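Local coordinates for protein putative S41 protease (Bacteroides fragilis NCTC 9343, PDB 3K50) that is of unknown function but, as a putative peptidase of family S41 with a PDZ domain, probably cleaves peptide bonds in protein substrates, at residues 210-220 / 281-289; 256-264 / 271-279. All coordinates share one frame; numbering follows the deposited sequence.

Contact 1 of 2, residues 210-220 / 281-289; sequences DDLRRAFRDFQ and LIQSGANLN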
# COMPACT_ATOMS: atom_id res chain seq x y z
N ASP A 210 3.63 -5.97 -16.46
CA ASP A 210 3.18 -5.72 -17.84
C ASP A 210 1.86 -4.91 -17.87
O ASP A 210 1.65 -4.13 -18.78
CB ASP A 210 3.15 -7.02 -18.70
CG ASP A 210 4.57 -7.48 -19.07
OD1 ASP A 210 5.47 -6.62 -19.10
OD2 ASP A 210 4.83 -8.68 -19.33
N ASP A 211 0.98 -5.12 -16.90
CA ASP A 211 -0.21 -4.27 -16.75
C ASP A 211 0.26 -2.83 -16.52
O ASP A 211 -0.33 -1.89 -17.04
CB ASP A 211 -1.04 -4.66 -15.52
CG ASP A 211 -1.75 -5.95 -15.68
OD1 ASP A 211 -2.01 -6.35 -16.84
OD2 ASP A 211 -2.08 -6.58 -14.64
N LEU A 212 1.25 -2.66 -15.65
CA LEU A 212 1.79 -1.29 -15.37
C LEU A 212 2.38 -0.65 -16.64
O LEU A 212 2.11 0.51 -16.94
CB LEU A 212 2.83 -1.32 -14.23
CG LEU A 212 3.44 -0.03 -13.69
CD1 LEU A 212 2.37 0.81 -12.99
CD2 LEU A 212 4.57 -0.31 -12.69
N ARG A 213 3.15 -1.42 -17.40
CA ARG A 213 3.70 -0.94 -18.65
C ARG A 213 2.61 -0.52 -19.58
O ARG A 213 2.76 0.47 -20.31
CB ARG A 213 4.53 -2.02 -19.36
CG ARG A 213 5.86 -2.30 -18.67
CD ARG A 213 6.65 -3.37 -19.36
NE ARG A 213 7.96 -3.56 -18.66
CZ ARG A 213 8.28 -4.55 -17.81
NH1 ARG A 213 7.43 -5.52 -17.49
NH2 ARG A 213 9.48 -4.58 -17.22
N ARG A 214 1.54 -1.29 -19.59
CA ARG A 214 0.46 -1.02 -20.53
C ARG A 214 -0.20 0.30 -20.23
O ARG A 214 -0.56 1.00 -21.16
CB ARG A 214 -0.55 -2.16 -20.49
CG ARG A 214 -1.66 -2.05 -21.56
CD ARG A 214 -2.26 -3.39 -21.97
NE ARG A 214 -2.58 -4.26 -20.84
CZ ARG A 214 -1.83 -5.27 -20.37
NH1 ARG A 214 -0.66 -5.64 -20.91
NH2 ARG A 214 -2.29 -5.93 -19.33
N ALA A 215 -0.40 0.60 -18.95
CA ALA A 215 -0.94 1.85 -18.47
C ALA A 215 -0.02 3.01 -18.92
O ALA A 215 -0.49 4.03 -19.44
CB ALA A 215 -1.02 1.80 -16.90
N PHE A 216 1.30 2.85 -18.74
CA PHE A 216 2.24 3.92 -19.13
C PHE A 216 2.26 4.14 -20.68
O PHE A 216 2.31 5.28 -21.16
CB PHE A 216 3.61 3.69 -18.51
CG PHE A 216 3.74 4.26 -17.13
CD1 PHE A 216 3.11 3.66 -16.05
CD2 PHE A 216 4.43 5.42 -16.92
CE1 PHE A 216 3.18 4.24 -14.81
CE2 PHE A 216 4.56 5.97 -15.67
CZ PHE A 216 3.93 5.39 -14.61
N ARG A 217 2.17 3.07 -21.46
CA ARG A 217 2.04 3.21 -22.88
C ARG A 217 0.78 4.06 -23.22
O ARG A 217 0.85 4.94 -24.07
CB ARG A 217 1.92 1.83 -23.52
CG ARG A 217 1.90 1.85 -25.09
CD ARG A 217 1.32 0.54 -25.64
NE ARG A 217 -0.02 0.31 -25.08
CZ ARG A 217 -0.82 -0.71 -25.37
NH1 ARG A 217 -0.47 -1.62 -26.27
NH2 ARG A 217 -2.01 -0.78 -24.77
N ASP A 218 -0.34 3.78 -22.57
CA ASP A 218 -1.60 4.53 -22.76
C ASP A 218 -1.43 5.98 -22.32
O ASP A 218 -1.89 6.90 -23.00
CB ASP A 218 -2.76 3.87 -22.01
CG ASP A 218 -3.20 2.52 -22.61
OD1 ASP A 218 -2.73 2.15 -23.73
OD2 ASP A 218 -4.02 1.84 -21.94
N PHE A 219 -0.69 6.20 -21.23
CA PHE A 219 -0.42 7.57 -20.81
C PHE A 219 0.37 8.34 -21.86
O PHE A 219 0.04 9.48 -22.12
CB PHE A 219 0.32 7.63 -19.50
CG PHE A 219 -0.52 7.24 -18.30
CD1 PHE A 219 -1.83 7.68 -18.16
CD2 PHE A 219 0.02 6.48 -17.30
CE1 PHE A 219 -2.57 7.33 -17.06
CE2 PHE A 219 -0.73 6.12 -16.18
CZ PHE A 219 -2.02 6.53 -16.08
N GLN A 220 1.41 7.73 -22.43
CA GLN A 220 2.22 8.41 -23.44
C GLN A 220 1.37 8.69 -24.71
O GLN A 220 1.41 9.78 -25.25
CB GLN A 220 3.43 7.56 -23.80
CG GLN A 220 4.38 8.22 -24.78
CD GLN A 220 5.31 7.21 -25.40
OE1 GLN A 220 4.89 6.11 -25.79
NE2 GLN A 220 6.60 7.58 -25.51
N LEU A 281 14.37 -1.69 -18.87
CA LEU A 281 13.19 -2.16 -18.15
C LEU A 281 11.88 -1.68 -18.72
O LEU A 281 10.86 -2.31 -18.45
CB LEU A 281 13.20 -1.71 -16.68
CG LEU A 281 14.18 -2.32 -15.66
CD1 LEU A 281 13.96 -1.57 -14.37
CD2 LEU A 281 13.97 -3.85 -15.42
N ILE A 282 11.88 -0.66 -19.58
CA ILE A 282 10.61 -0.08 -20.04
C ILE A 282 9.84 -1.09 -20.89
O ILE A 282 8.61 -1.25 -20.72
CB ILE A 282 10.85 1.25 -20.78
CG1 ILE A 282 11.46 2.30 -19.79
CG2 ILE A 282 9.60 1.78 -21.50
CD1 ILE A 282 11.95 3.56 -20.43
N GLN A 283 10.54 -1.73 -21.82
CA GLN A 283 9.94 -2.71 -22.71
C GLN A 283 8.65 -2.16 -23.32
O GLN A 283 8.72 -1.09 -23.93
CB GLN A 283 9.76 -4.05 -21.95
CG GLN A 283 11.11 -4.65 -21.57
CD GLN A 283 11.96 -5.00 -22.76
OE1 GLN A 283 11.50 -5.68 -23.71
NE2 GLN A 283 13.22 -4.58 -22.72
N SER A 284 7.50 -2.83 -23.16
CA SER A 284 6.25 -2.41 -23.76
C SER A 284 5.59 -1.18 -23.14
O SER A 284 4.52 -0.72 -23.63
CB SER A 284 5.25 -3.57 -23.73
OG SER A 284 5.17 -4.12 -22.43
N GLY A 285 6.18 -0.65 -22.07
CA GLY A 285 5.72 0.57 -21.44
C GLY A 285 6.29 1.80 -22.14
O GLY A 285 6.67 1.73 -23.32
N ALA A 286 6.36 2.92 -21.42
CA ALA A 286 6.84 4.21 -21.94
C ALA A 286 7.33 5.08 -20.80
O ALA A 286 6.77 5.01 -19.72
CB ALA A 286 5.69 4.95 -22.67
N ASN A 287 8.41 5.85 -21.03
CA ASN A 287 8.88 6.85 -20.09
C ASN A 287 8.08 8.12 -20.41
O ASN A 287 7.92 8.47 -21.61
CB ASN A 287 10.38 7.14 -20.23
CG ASN A 287 10.77 8.41 -19.49
OD1 ASN A 287 10.72 9.49 -20.06
ND2 ASN A 287 11.01 8.29 -18.20
N LEU A 288 7.62 8.83 -19.37
CA LEU A 288 6.73 9.97 -19.61
C LEU A 288 7.43 11.33 -19.58
O LEU A 288 6.81 12.37 -19.88
CB LEU A 288 5.51 9.93 -18.65
CG LEU A 288 4.61 8.68 -18.74
CD1 LEU A 288 3.36 8.87 -17.83
CD2 LEU A 288 4.14 8.31 -20.15
N ASN A 289 8.73 11.32 -19.29
CA ASN A 289 9.51 12.51 -19.25
C ASN A 289 8.89 13.60 -18.42
O ASN A 289 8.79 14.74 -18.88
CB ASN A 289 9.75 13.01 -20.67
CG ASN A 289 10.79 14.14 -20.75
OD1 ASN A 289 11.72 14.26 -19.97
ND2 ASN A 289 10.59 14.98 -21.69
O HOH W 1 2.30 -4.29 -21.60

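Contact 2 of 2, residues 256-264 / 271-279; sequences NQLLALLRY and ANQDLTFNP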
# COMPACT_ATOMS: atom_id res chain seq x y z
N ASN A 256 19.74 6.04 -16.83
CA ASN A 256 21.03 5.43 -16.47
C ASN A 256 21.69 6.04 -15.25
O ASN A 256 22.70 5.54 -14.81
CB ASN A 256 22.01 5.37 -17.65
CG ASN A 256 21.48 4.58 -18.83
OD1 ASN A 256 21.59 5.00 -19.99
ND2 ASN A 256 21.01 3.40 -18.55
N GLN A 257 21.08 7.06 -14.67
CA GLN A 257 21.58 7.64 -13.43
C GLN A 257 21.21 6.76 -12.24
O GLN A 257 20.25 5.99 -12.31
CB GLN A 257 21.05 9.09 -13.30
CG GLN A 257 21.64 9.96 -14.48
CD GLN A 257 21.41 11.45 -14.38
OE1 GLN A 257 21.13 12.12 -15.39
NE2 GLN A 257 21.52 11.96 -13.21
N LEU A 258 21.95 6.90 -11.15
CA LEU A 258 21.69 6.12 -9.94
C LEU A 258 20.32 6.44 -9.29
O LEU A 258 19.97 7.59 -9.13
CB LEU A 258 22.83 6.35 -8.89
CG LEU A 258 24.18 5.66 -9.21
CD1 LEU A 258 25.27 6.26 -8.28
CD2 LEU A 258 24.14 4.09 -9.14
N LEU A 259 19.57 5.41 -8.94
CA LEU A 259 18.27 5.57 -8.35
C LEU A 259 18.27 5.16 -6.88
O LEU A 259 17.70 5.82 -6.04
CB LEU A 259 17.24 4.74 -9.09
CG LEU A 259 15.83 4.78 -8.48
CD1 LEU A 259 15.19 6.14 -8.70
CD2 LEU A 259 15.00 3.60 -9.04
N ALA A 260 18.82 3.99 -6.60
CA ALA A 260 18.85 3.44 -5.24
C ALA A 260 20.08 2.61 -4.99
O ALA A 260 20.59 1.91 -5.90
CB ALA A 260 17.58 2.62 -4.94
N LEU A 261 20.54 2.68 -3.74
CA LEU A 261 21.76 2.01 -3.29
C LEU A 261 21.31 1.09 -2.20
O LEU A 261 20.98 1.53 -1.11
CB LEU A 261 22.77 3.04 -2.79
CG LEU A 261 23.23 4.23 -3.67
CD1 LEU A 261 24.24 5.02 -2.88
CD2 LEU A 261 23.79 3.79 -5.04
N LEU A 262 21.24 -0.20 -2.51
CA LEU A 262 20.89 -1.23 -1.54
C LEU A 262 22.16 -1.67 -0.82
O LEU A 262 23.06 -2.23 -1.46
CB LEU A 262 20.23 -2.44 -2.23
CG LEU A 262 18.76 -2.27 -2.74
CD1 LEU A 262 18.52 -1.09 -3.58
CD2 LEU A 262 18.30 -3.48 -3.48
N ARG A 263 22.21 -1.42 0.48
CA ARG A 263 23.34 -1.76 1.33
C ARG A 263 22.96 -2.68 2.51
O ARG A 263 22.20 -2.32 3.41
CB ARG A 263 24.00 -0.48 1.77
CG ARG A 263 24.47 0.39 0.60
CD ARG A 263 25.58 -0.30 -0.14
NE ARG A 263 26.23 0.50 -1.18
CZ ARG A 263 25.92 0.48 -2.48
NH1 ARG A 263 24.94 -0.29 -2.93
NH2 ARG A 263 26.61 1.22 -3.30
N TYR A 264 23.49 -3.90 2.43
CA TYR A 264 23.26 -4.97 3.40
C TYR A 264 24.27 -4.88 4.56
O TYR A 264 25.09 -3.96 4.59
CB TYR A 264 23.34 -6.31 2.67
CG TYR A 264 22.18 -6.54 1.73
CD1 TYR A 264 22.12 -5.90 0.50
CD2 TYR A 264 21.18 -7.44 2.03
CE1 TYR A 264 21.07 -6.10 -0.39
CE2 TYR A 264 20.11 -7.64 1.13
CZ TYR A 264 20.07 -6.96 -0.06
OH TYR A 264 19.03 -7.16 -0.94
N ALA A 271 25.36 -9.08 -1.62
CA ALA A 271 23.98 -8.71 -2.05
C ALA A 271 23.81 -7.24 -2.43
O ALA A 271 22.82 -6.86 -3.03
CB ALA A 271 22.95 -9.11 -0.97
N ASN A 272 24.78 -6.39 -2.10
CA ASN A 272 24.65 -4.96 -2.36
C ASN A 272 24.33 -4.76 -3.83
O ASN A 272 24.85 -5.51 -4.69
CB ASN A 272 25.94 -4.20 -1.98
CG ASN A 272 26.16 -4.08 -0.50
OD1 ASN A 272 25.37 -4.57 0.30
ND2 ASN A 272 27.28 -3.45 -0.12
N GLN A 273 23.50 -3.76 -4.12
CA GLN A 273 23.07 -3.46 -5.47
C GLN A 273 22.88 -2.00 -5.70
O GLN A 273 22.33 -1.33 -4.81
CB GLN A 273 21.69 -4.03 -5.77
CG GLN A 273 21.58 -5.34 -6.28
CD GLN A 273 20.15 -5.64 -6.76
OE1 GLN A 273 19.26 -5.88 -5.95
NE2 GLN A 273 19.95 -5.66 -8.08
N ASP A 274 23.23 -1.54 -6.91
CA ASP A 274 23.06 -0.15 -7.36
C ASP A 274 21.98 -0.19 -8.43
O ASP A 274 22.22 -0.66 -9.56
CB ASP A 274 24.36 0.44 -7.98
CG ASP A 274 25.44 0.72 -6.95
OD1 ASP A 274 25.04 0.78 -5.82
OD2 ASP A 274 26.65 0.98 -7.23
N LEU A 275 20.79 0.26 -8.09
CA LEU A 275 19.70 0.34 -9.08
C LEU A 275 19.77 1.70 -9.77
O LEU A 275 19.96 2.75 -9.14
CB LEU A 275 18.36 0.16 -8.40
CG LEU A 275 18.17 -1.15 -7.58
CD1 LEU A 275 16.84 -1.22 -7.00
CD2 LEU A 275 18.48 -2.44 -8.44
N THR A 276 19.61 1.67 -11.08
CA THR A 276 19.53 2.87 -11.87
C THR A 276 18.15 3.09 -12.49
O THR A 276 17.27 2.21 -12.46
CB THR A 276 20.51 2.79 -13.06
OG1 THR A 276 20.06 1.77 -14.00
CG2 THR A 276 21.92 2.52 -12.57
N PHE A 277 17.97 4.29 -13.05
CA PHE A 277 16.85 4.55 -13.91
C PHE A 277 17.26 3.73 -15.15
O PHE A 277 18.16 4.12 -15.88
CB PHE A 277 16.69 6.03 -14.24
CG PHE A 277 16.23 6.90 -13.08
CD1 PHE A 277 14.91 6.98 -12.72
CD2 PHE A 277 17.12 7.74 -12.45
CE1 PHE A 277 14.49 7.81 -11.69
CE2 PHE A 277 16.72 8.56 -11.46
CZ PHE A 277 15.42 8.60 -11.06
N ASN A 278 16.63 2.57 -15.36
CA ASN A 278 17.11 1.62 -16.39
C ASN A 278 16.16 1.50 -17.57
O ASN A 278 15.15 0.79 -17.48
CB ASN A 278 17.35 0.27 -15.73
CG ASN A 278 17.98 -0.76 -16.63
OD1 ASN A 278 18.17 -0.57 -17.86
ND2 ASN A 278 18.32 -1.88 -16.02
N PRO A 279 16.50 2.13 -18.70
CA PRO A 279 15.58 2.15 -19.81
C PRO A 279 15.31 0.81 -20.47
O PRO A 279 14.27 0.64 -21.12
CB PRO A 279 16.22 3.16 -20.79
CG PRO A 279 17.70 3.07 -20.51
CD PRO A 279 17.77 2.84 -19.00
O HOH W 2 21.03 1.79 -16.49
O HOH W 3 20.14 -7.20 -3.37
O HOH W 4 26.98 -2.40 2.98

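Contact 1 of 2, residues 210-220 / 281-289
Leu288 lays its isobutyl group against helix 207-221, CD1 reaching Phe216 CD2 at 3.7 Å; the two side chains cross at about a right angle. The same methyl touches Phe219 CB, while CD2 rests beside the backbone of the helix, near Phe216 O and Gln220 N. Ala286 is the next apolar foothold: its methyl is 3.4 Å from Gln220 OE1, alongside a side chain that leaves with CG anti to the backbone N (chi1 -177°) and runs on extended. Between these and the polar end of the contact the loop comes down on the helix at Gly285, whose CA makes a CA-H...O contact of 3.2 Å with Arg213 O, a carbonyl that also accepts the helical bond from Arg217 N. Arg213 reaches out from there, its chain extended from CG to NE, and turns the NE/NH2 side of its guanidinium to Leu281 O, just ahead of the type II' turn from Ile282 to Gly285. NE and NH2 both grip this oxygen, which lies in the guanidinium plane; the NH2 bond is 2.9 Å and the NE bond 3.2 Å. A weak bond from NE to Ile282 O adds to the hold. NH1 forms a salt bridge with Asp210 OD1 at 2.8 Å, met from above the carboxylate plane. A water bridges Asp210 O and Ser284 OG. Phe216 and Phe219 also pack with Phe227, and Phe216 touches helix 239-249. Ala286 N and Ala286 O are buried without a partner. The direct hydrogen bonds between loop and helix thus all come from one arginine, whose hold depends on backbone carbonyls and on Asp210, which probably helps fix the guanidinium, while the Leu288 end relies on apolar contact.

Contact 2 of 2, residues 256-264 / 271-279
Asp274 OD1 is gripped end-on in a salt bridge by both terminal nitrogens of Arg263, NH2 at 3.0 Å on the syn lone pair and NH1 at 3.1 Å nearly along the C-O bond. The carboxylate is turned 32° from the guanidinium plane. A bend at chi2 (-66°) folds the arginine back over its strand, and NH1 also donates to Leu262 O, a carbonyl that receives Gln273 N as well; these bonds, which share acceptors, fix the rotation of the guanidinium, with Leu261 CB over one face. At the far end Asn272 OD1 takes Tyr264 N at 2.9 Å in a nearly straight bond. The methyl of Ala271 sits over the centre of the Tyr264 ring, 3.5 Å from its centroid, a CH-pi contact, and a water ties Tyr264 OH to Ala271 O and Gln273 OE1. On the face carrying Ala260, Leu262, Gln273 and Leu275, Leu262 CD1 meets Leu275 CD1 at 3.8 Å. Where the strands approach Phe277, Leu275 O accepts from both Leu259 N and Ala260 N, and the register slips by one residue. Leu259, one of the two bulge residues facing Leu275, sets CD1 over a face of the Phe277 ring, 3.8 Å from its centroid, while helix 304-312 packs on both side chains. Beyond the bulge, Phe277 N to Gln257 O and Asn256 N to Phe277 O continue the backbone pairing. Strand 258-263 also pairs with strand 342-352, so this is an antiparallel beta hairpin with a classic bulge, joined to a larger sheet within the S41 peptidase region.

Contact 2 is nested inside the loop that contact 1 closes: the chain leaves helix 207-221, passes helix 239-249, forms the hairpin 258-263/273-276, and returns to helix 207-221 through residues 281-289. Only Glu280 separates the two contacts in sequence, yet their centres lie about 20 Å apart and they touch nowhere else. Helix 239-249 is touched by both, Gln243 meeting Leu281 of contact 1 and bonding Thr276 O of contact 2, and Thr247 bonding Asn287 and Asn278. Contact 1 flanks the mixed sheet; contact 2 belongs to the antiparallel sheet that includes strand 342-352, and the returning loop leads from it toward strand 292-297 of the mixed sheet.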